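Local coordinates for protein kinase domain-containing protein (Chaetomium thermophilum, PDB 6Z3U), which probably phosphorylates serine and threonine residues with ATP, including the RNA polymerase II tail, as the cyclin-dependent kinase of the CAK complex, at residues M84-A87 with E88-K91; A138-E141 with L142-R146. One frame throughout, in Å; residues are numbered along the deposited sequence.

Contact 1: residues M84-A87 with E88-K91; sequences MNEA and EKRK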
ATOM      1  N   MET B  84      -1.616  12.737  21.529  1.00 69.97           N
ATOM      2  CA  MET B  84      -0.504  12.659  20.587  1.00 76.23           C
ATOM      3  C   MET B  84      -0.905  13.211  19.225  1.00 68.20           C
ATOM      4  O   MET B  84      -0.110  13.888  18.561  1.00 66.02           O
ATOM      5  CB  MET B  84      -0.015  11.216  20.459  1.00 83.43           C
ATOM      6  CG  MET B  84       1.198  11.060  19.549  1.00 72.92           C
ATOM      7  SD  MET B  84       1.880   9.390  19.516  1.00 85.30           S
ATOM      8  CE  MET B  84       2.734   9.324  21.091  1.00 71.08           C
ATOM      9  N   ASN B  85      -2.136  12.932  18.788  1.00 65.89           N
ATOM     10  CA  ASN B  85      -2.608  13.496  17.529  1.00 58.63           C
ATOM     11  C   ASN B  85      -2.715  15.012  17.618  1.00 66.33           C
ATOM     12  O   ASN B  85      -2.404  15.720  16.654  1.00 77.61           O
ATOM     13  CB  ASN B  85      -3.960  12.894  17.145  1.00 63.71           C
ATOM     14  CG  ASN B  85      -3.832  11.749  16.152  1.00 67.07           C
ATOM     15  OD1 ASN B  85      -3.070  11.830  15.187  1.00 60.32           O
ATOM     16  ND2 ASN B  85      -4.589  10.681  16.380  1.00 69.72           N
ATOM     17  N   GLU B  86      -3.160  15.530  18.763  1.00 74.13           N
ATOM     18  CA  GLU B  86      -3.244  16.977  18.916  1.00 78.90           C
ATOM     19  C   GLU B  86      -1.855  17.602  18.929  1.00 72.58           C
ATOM     20  O   GLU B  86      -1.654  18.701  18.399  1.00 71.29           O
ATOM     21  CB  GLU B  86      -3.999  17.332  20.196  1.00 75.25           C
ATOM     22  CG  GLU B  86      -5.429  16.798  20.249  1.00 90.71           C
ATOM     23  CD  GLU B  86      -6.182  16.957  18.940  1.00 94.33           C
ATOM     24  OE1 GLU B  86      -6.160  18.064  18.362  1.00 98.59           O
ATOM     25  OE2 GLU B  86      -6.788  15.961  18.485  1.00 75.85           O
ATOM     26  N   ALA B  87      -0.880  16.908  19.523  1.00 74.85           N
ATOM     27  CA  ALA B  87       0.496  17.392  19.491  1.00 81.22           C
ATOM     28  C   ALA B  87       1.028  17.462  18.067  1.00 73.53           C
ATOM     29  O   ALA B  87       1.813  18.361  17.741  1.00 80.63           O
ATOM     30  CB  ALA B  87       1.389  16.491  20.343  1.00 87.86           C
ATOM     31  N   GLU B  88       0.614  16.531  17.207  1.00 72.47           N
ATOM     32  CA  GLU B  88       1.052  16.553  15.817  1.00 68.90           C
ATOM     33  C   GLU B  88       0.328  17.631  15.022  1.00 69.42           C
ATOM     34  O   GLU B  88       0.917  18.251  14.130  1.00 69.91           O
ATOM     35  CB  GLU B  88       0.825  15.185  15.175  1.00 64.98           C
ATOM     36  CG  GLU B  88       1.525  15.004  13.841  1.00 57.82           C
ATOM     37  CD  GLU B  88       3.031  14.909  13.983  1.00 59.49           C
ATOM     38  OE1 GLU B  88       3.739  15.152  12.984  1.00 63.41           O
ATOM     39  OE2 GLU B  88       3.505  14.594  15.096  1.00 55.48           O
ATOM     40  N   LYS B  89      -0.954  17.858  15.318  1.00 66.04           N
ATOM     41  CA  LYS B  89      -1.677  18.935  14.654  1.00 65.42           C
ATOM     42  C   LYS B  89      -1.107  20.297  15.029  1.00 67.71           C
ATOM     43  O   LYS B  89      -1.174  21.238  14.229  1.00 63.03           O
ATOM     44  CB  LYS B  89      -3.165  18.853  14.991  1.00 63.84           C
ATOM     45  CG  LYS B  89      -4.012  19.904  14.295  1.00 70.32           C
ATOM     46  CD  LYS B  89      -5.495  19.659  14.526  1.00 73.67           C
ATOM     47  CE  LYS B  89      -6.350  20.649  13.750  1.00 80.09           C
ATOM     48  NZ  LYS B  89      -7.793  20.548  14.110  1.00 75.65           N
ATOM     49  N   ARG B  90      -0.550  20.424  16.237  1.00 73.52           N
ATOM     50  CA  ARG B  90       0.073  21.677  16.647  1.00 76.93           C
ATOM     51  C   ARG B  90       1.346  21.974  15.867  1.00 75.36           C
ATOM     52  O   ARG B  90       1.785  23.128  15.839  1.00 81.06           O
ATOM     53  CB  ARG B  90       0.394  21.653  18.145  1.00 84.56           C
ATOM     54  CG  ARG B  90      -0.746  22.128  19.033  1.00 95.71           C
ATOM     55  CD  ARG B  90      -0.296  22.371  20.477  1.00101.58           C
ATOM     56  NE  ARG B  90      -0.243  21.141  21.270  1.00113.70           N
ATOM     57  CZ  ARG B  90       0.869  20.469  21.573  1.00106.33           C
ATOM     58  NH1 ARG B  90       2.057  20.895  21.162  1.00101.65           N
ATOM     59  NH2 ARG B  90       0.786  19.363  22.300  1.00 92.90           N
ATOM     60  N   LYS B  91       1.950  20.962  15.239  1.00 70.52           N
ATOM     61  CA  LYS B  91       3.196  21.175  14.513  1.00 71.75           C
ATOM     62  C   LYS B  91       3.007  22.046  13.279  1.00 66.60           C
ATOM     63  O   LYS B  91       3.976  22.651  12.811  1.00 65.92           O
ATOM     64  CB  LYS B  91       3.809  19.829  14.124  1.00 66.68           C
ATOM     65  CG  LYS B  91       4.839  19.330  15.127  1.00 71.56           C
ATOM     66  CD  LYS B  91       5.461  18.008  14.710  1.00 71.33           C
ATOM     67  CE  LYS B  91       6.296  17.422  15.840  1.00 69.56           C
ATOM     68  NZ  LYS B  91       6.803  16.057  15.527  1.00 58.18           N
TER

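Contact 2: residues A138-E141 with L142-R146; sequences AVRE and LKYLR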
ATOM      1  N   ALA B 138      -9.204   7.600  -0.110  1.00 39.19           N
ATOM      2  CA  ALA B 138      -8.529   8.007   1.117  1.00 29.43           C
ATOM      3  C   ALA B 138      -7.594   6.912   1.616  1.00 31.76           C
ATOM      4  O   ALA B 138      -6.441   7.181   1.970  1.00 35.78           O
ATOM      5  CB  ALA B 138      -9.561   8.360   2.189  1.00 37.97           C
ATOM      6  N   VAL B 139      -8.075   5.667   1.643  1.00 31.66           N
ATOM      7  CA  VAL B 139      -7.246   4.559   2.110  1.00 28.77           C
ATOM      8  C   VAL B 139      -6.023   4.392   1.217  1.00 31.93           C
ATOM      9  O   VAL B 139      -4.906   4.175   1.702  1.00 28.31           O
ATOM     10  CB  VAL B 139      -8.080   3.268   2.168  1.00 29.26           C
ATOM     11  CG1 VAL B 139      -7.192   2.079   2.453  1.00 31.09           C
ATOM     12  CG2 VAL B 139      -9.163   3.389   3.220  1.00 33.58           C
ATOM     13  N   ARG B 140      -6.214   4.485  -0.101  1.00 32.02           N
ATOM     14  CA  ARG B 140      -5.109   4.272  -1.030  1.00 26.22           C
ATOM     15  C   ARG B 140      -4.049   5.356  -0.881  1.00 33.89           C
ATOM     16  O   ARG B 140      -2.849   5.060  -0.820  1.00 38.03           O
ATOM     17  CB  ARG B 140      -5.635   4.223  -2.466  1.00 26.22           C
ATOM     18  CG  ARG B 140      -6.363   2.932  -2.809  1.00 27.18           C
ATOM     19  CD  ARG B 140      -7.211   3.062  -4.063  1.00 26.18           C
ATOM     20  NE  ARG B 140      -7.781   1.776  -4.458  1.00 26.49           N
ATOM     21  CZ  ARG B 140      -8.897   1.628  -5.165  1.00 28.89           C
ATOM     22  NH1 ARG B 140      -9.591   2.690  -5.556  1.00 27.23           N
ATOM     23  NH2 ARG B 140      -9.324   0.412  -5.475  1.00 37.64           N
ATOM     24  N   GLU B 141      -4.470   6.622  -0.834  1.00 28.52           N
ATOM     25  CA  GLU B 141      -3.509   7.706  -0.671  1.00 25.91           C
ATOM     26  C   GLU B 141      -2.712   7.534   0.616  1.00 26.21           C
ATOM     27  O   GLU B 141      -1.486   7.679   0.629  1.00 30.69           O
ATOM     28  CB  GLU B 141      -4.231   9.056  -0.683  1.00 38.43           C
ATOM     29  CG  GLU B 141      -4.769   9.470  -2.049  1.00 40.85           C
ATOM     30  CD  GLU B 141      -4.377  10.886  -2.432  1.00 32.08           C
ATOM     31  OE1 GLU B 141      -4.977  11.838  -1.888  1.00 41.78           O
ATOM     32  OE2 GLU B 141      -3.476  11.046  -3.284  1.00 28.30           O
ATOM     33  N   LEU B 142      -3.399   7.211   1.711  1.00 27.83           N
ATOM     34  CA  LEU B 142      -2.720   7.066   2.995  1.00 33.45           C
ATOM     35  C   LEU B 142      -1.671   5.963   2.942  1.00 33.17           C
ATOM     36  O   LEU B 142      -0.592   6.091   3.532  1.00 35.04           O
ATOM     37  CB  LEU B 142      -3.752   6.780   4.086  1.00 33.40           C
ATOM     38  CG  LEU B 142      -3.463   7.300   5.493  1.00 29.05           C
ATOM     39  CD1 LEU B 142      -3.081   8.768   5.461  1.00 34.14           C
ATOM     40  CD2 LEU B 142      -4.679   7.087   6.384  1.00 30.03           C
ATOM     41  N   LYS B 143      -1.972   4.869   2.243  1.00 34.42           N
ATOM     42  CA  LYS B 143      -1.056   3.737   2.184  1.00 36.31           C
ATOM     43  C   LYS B 143       0.122   4.011   1.256  1.00 34.51           C
ATOM     44  O   LYS B 143       1.282   3.876   1.660  1.00 38.95           O
ATOM     45  CB  LYS B 143      -1.815   2.489   1.724  1.00 36.43           C
ATOM     46  CG  LYS B 143      -0.951   1.250   1.521  1.00 39.98           C
ATOM     47  CD  LYS B 143      -1.767   0.099   0.932  1.00 39.05           C
ATOM     48  CE  LYS B 143      -0.915  -1.145   0.724  1.00 47.75           C
ATOM     49  NZ  LYS B 143      -1.663  -2.225   0.019  1.00 53.08           N
ATOM     50  N   TYR B 144      -0.154   4.404   0.013  1.00 30.21           N
ATOM     51  CA  TYR B 144       0.887   4.410  -1.008  1.00 28.99           C
ATOM     52  C   TYR B 144       1.740   5.670  -0.973  1.00 28.41           C
ATOM     53  O   TYR B 144       2.927   5.612  -1.315  1.00 30.38           O
ATOM     54  CB  TYR B 144       0.253   4.225  -2.385  1.00 26.93           C
ATOM     55  CG  TYR B 144      -0.397   2.870  -2.549  1.00 28.35           C
ATOM     56  CD1 TYR B 144       0.305   1.704  -2.267  1.00 33.62           C
ATOM     57  CD2 TYR B 144      -1.715   2.753  -2.965  1.00 32.70           C
ATOM     58  CE1 TYR B 144      -0.282   0.462  -2.405  1.00 31.97           C
ATOM     59  CE2 TYR B 144      -2.313   1.513  -3.106  1.00 33.17           C
ATOM     60  CZ  TYR B 144      -1.590   0.371  -2.826  1.00 30.74           C
ATOM     61  OH  TYR B 144      -2.177  -0.865  -2.963  1.00 39.24           O
ATOM     62  N   LEU B 145       1.177   6.808  -0.567  1.00 36.35           N
ATOM     63  CA  LEU B 145       1.996   8.009  -0.428  1.00 29.75           C
ATOM     64  C   LEU B 145       3.072   7.810   0.633  1.00 32.22           C
ATOM     65  O   LEU B 145       4.194   8.311   0.495  1.00 42.36           O
ATOM     66  CB  LEU B 145       1.118   9.214  -0.095  1.00 35.52           C
ATOM     67  CG  LEU B 145       0.246   9.743  -1.237  1.00 32.94           C
ATOM     68  CD1 LEU B 145      -0.638  10.878  -0.747  1.00 34.39           C
ATOM     69  CD2 LEU B 145       1.098  10.205  -2.407  1.00 36.39           C
ATOM     70  N   ARG B 146       2.750   7.080   1.702  1.00 33.41           N
ATOM     71  CA  ARG B 146       3.762   6.751   2.698  1.00 35.03           C
ATOM     72  C   ARG B 146       4.760   5.740   2.146  1.00 43.20           C
ATOM     73  O   ARG B 146       5.959   5.814   2.438  1.00 43.89           O
ATOM     74  CB  ARG B 146       3.092   6.207   3.961  1.00 30.98           C
ATOM     75  CG  ARG B 146       4.058   5.677   5.009  1.00 30.39           C
ATOM     76  CD  ARG B 146       5.018   6.756   5.479  1.00 46.33           C
ATOM     77  NE  ARG B 146       6.013   6.241   6.412  1.00 45.66           N
ATOM     78  CZ  ARG B 146       7.123   5.607   6.048  1.00 45.44           C
ATOM     79  NH1 ARG B 146       7.384   5.394   4.765  1.00 48.67           N
ATOM     80  NH2 ARG B 146       7.971   5.177   6.971  1.00 51.17           N
TER

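Contact 1: residues M84-A87 with E88-K91
Arg90 folds back over Ala87, one helical turn earlier. Its side chain bends at the CB-CG-CD-NE torsion (chi3 -82°), which turns the guanidinium back along the helix. One face of the group then lies over Ala87, with CA of Ala87 3.4 Å above the plane and offset toward the rim. Below it the backbone is close-knit. Glu88 N bonds to Met84 O at 3.1 Å, Lys89 N to Asn85 O at 2.9 Å and Arg90 N to Glu86 O at 3.0 Å. This is the last part of helix 80-89, which runs up to strand 92-99, the first strand of the kinase N-lobe. The Glu88 and Lys89 side chains belong to the packed part too. OE1 of Glu88 takes a hydrogen bond from Ser159. Lys89 is fully extended and touches Phe161, Ser163 and Lys164. Glu86 OE1 and Lys89 NZ, opposite in charge, are 5.2 Å apart and do not touch. The solvent side is looser. Arg90, Lys91 and Met84 are exposed there. Lys91 NZ stands 3.6 Å from Glu88 OE2, a long salt bridge. Met84 still packs on Arg180 of the cyclin chain.

Contact 2: residues A138-E141 with L142-R146
Glu141 and Leu145 lie side by side on helix 136-148, one turn apart and pointing the same way. The helix is the C-helix of the protein kinase N-lobe, the element that carries the cyclin-binding sequence in cyclin-dependent kinases. Four backbone hydrogen bonds join the two halves, from Leu142 N to Ala138 O through to Leu145 N to Glu141 O. The straightest is Tyr144 N to Arg140 O, 2.9 Å long with an N-H...O angle of 173°.

Ionic and polar links lead away from the helix. Glu141 OE1 forms a salt bridge with Lys122 NZ, the predicted ATP-binding lysine, and OE2 accepts the backbone N-H of Phe239 in the DFG motif. The carboxylate is buried, and both oxygens are satisfied. The Lys122 pair is the mark of an inward-turned C-helix, as in active kinases. Tyr144 OH bonds to Ser244 OG. Lys143 NZ reaches the carbonyl of Ala146 of the cyclin chain. Arg146 NH2 hydrogen-bonds to Gln14 O and forms a salt bridge with Glu19, both of that chain.

The remaining contacts are van der Waals packing, partly of carbon against oxygen. Lys143 is extended, and its CD lies 3.6 Å above one face of the Tyr144 ring, offset toward the rim. Tyr144 CD2 comes 3.3 Å from Arg140 O, and the oxygen meets the ring obliquely. Leu145 keeps CG beside its own backbone N (chi1 -72°), which brings CG close to Glu141 O. Its CD1 is 3.8 Å from Glu141 OE2.

In the fold
Both contacts lie in the N-lobe half of the chain and follow one another in series. Contact 1 comes first, near the N terminus, and closes single turns toward the C-terminal end of helix 80-89. The chain then passes through strands 92-99, 104-111 and 118-124 before contact 2 closes turns of helix 136-148. The two neither nest nor cross. Their nearest atoms are about 10 Å apart, yet both lean on strand 157-162, an outermost strand of the five-stranded sheet. Contact 1 meets it through Asn85, Glu88 and Lys89, contact 2 through Leu142 and Leu145. Both also touch the cyclin chain: Asn85 packs on its Phe181, and Val139 and Lys143 on its Leu183.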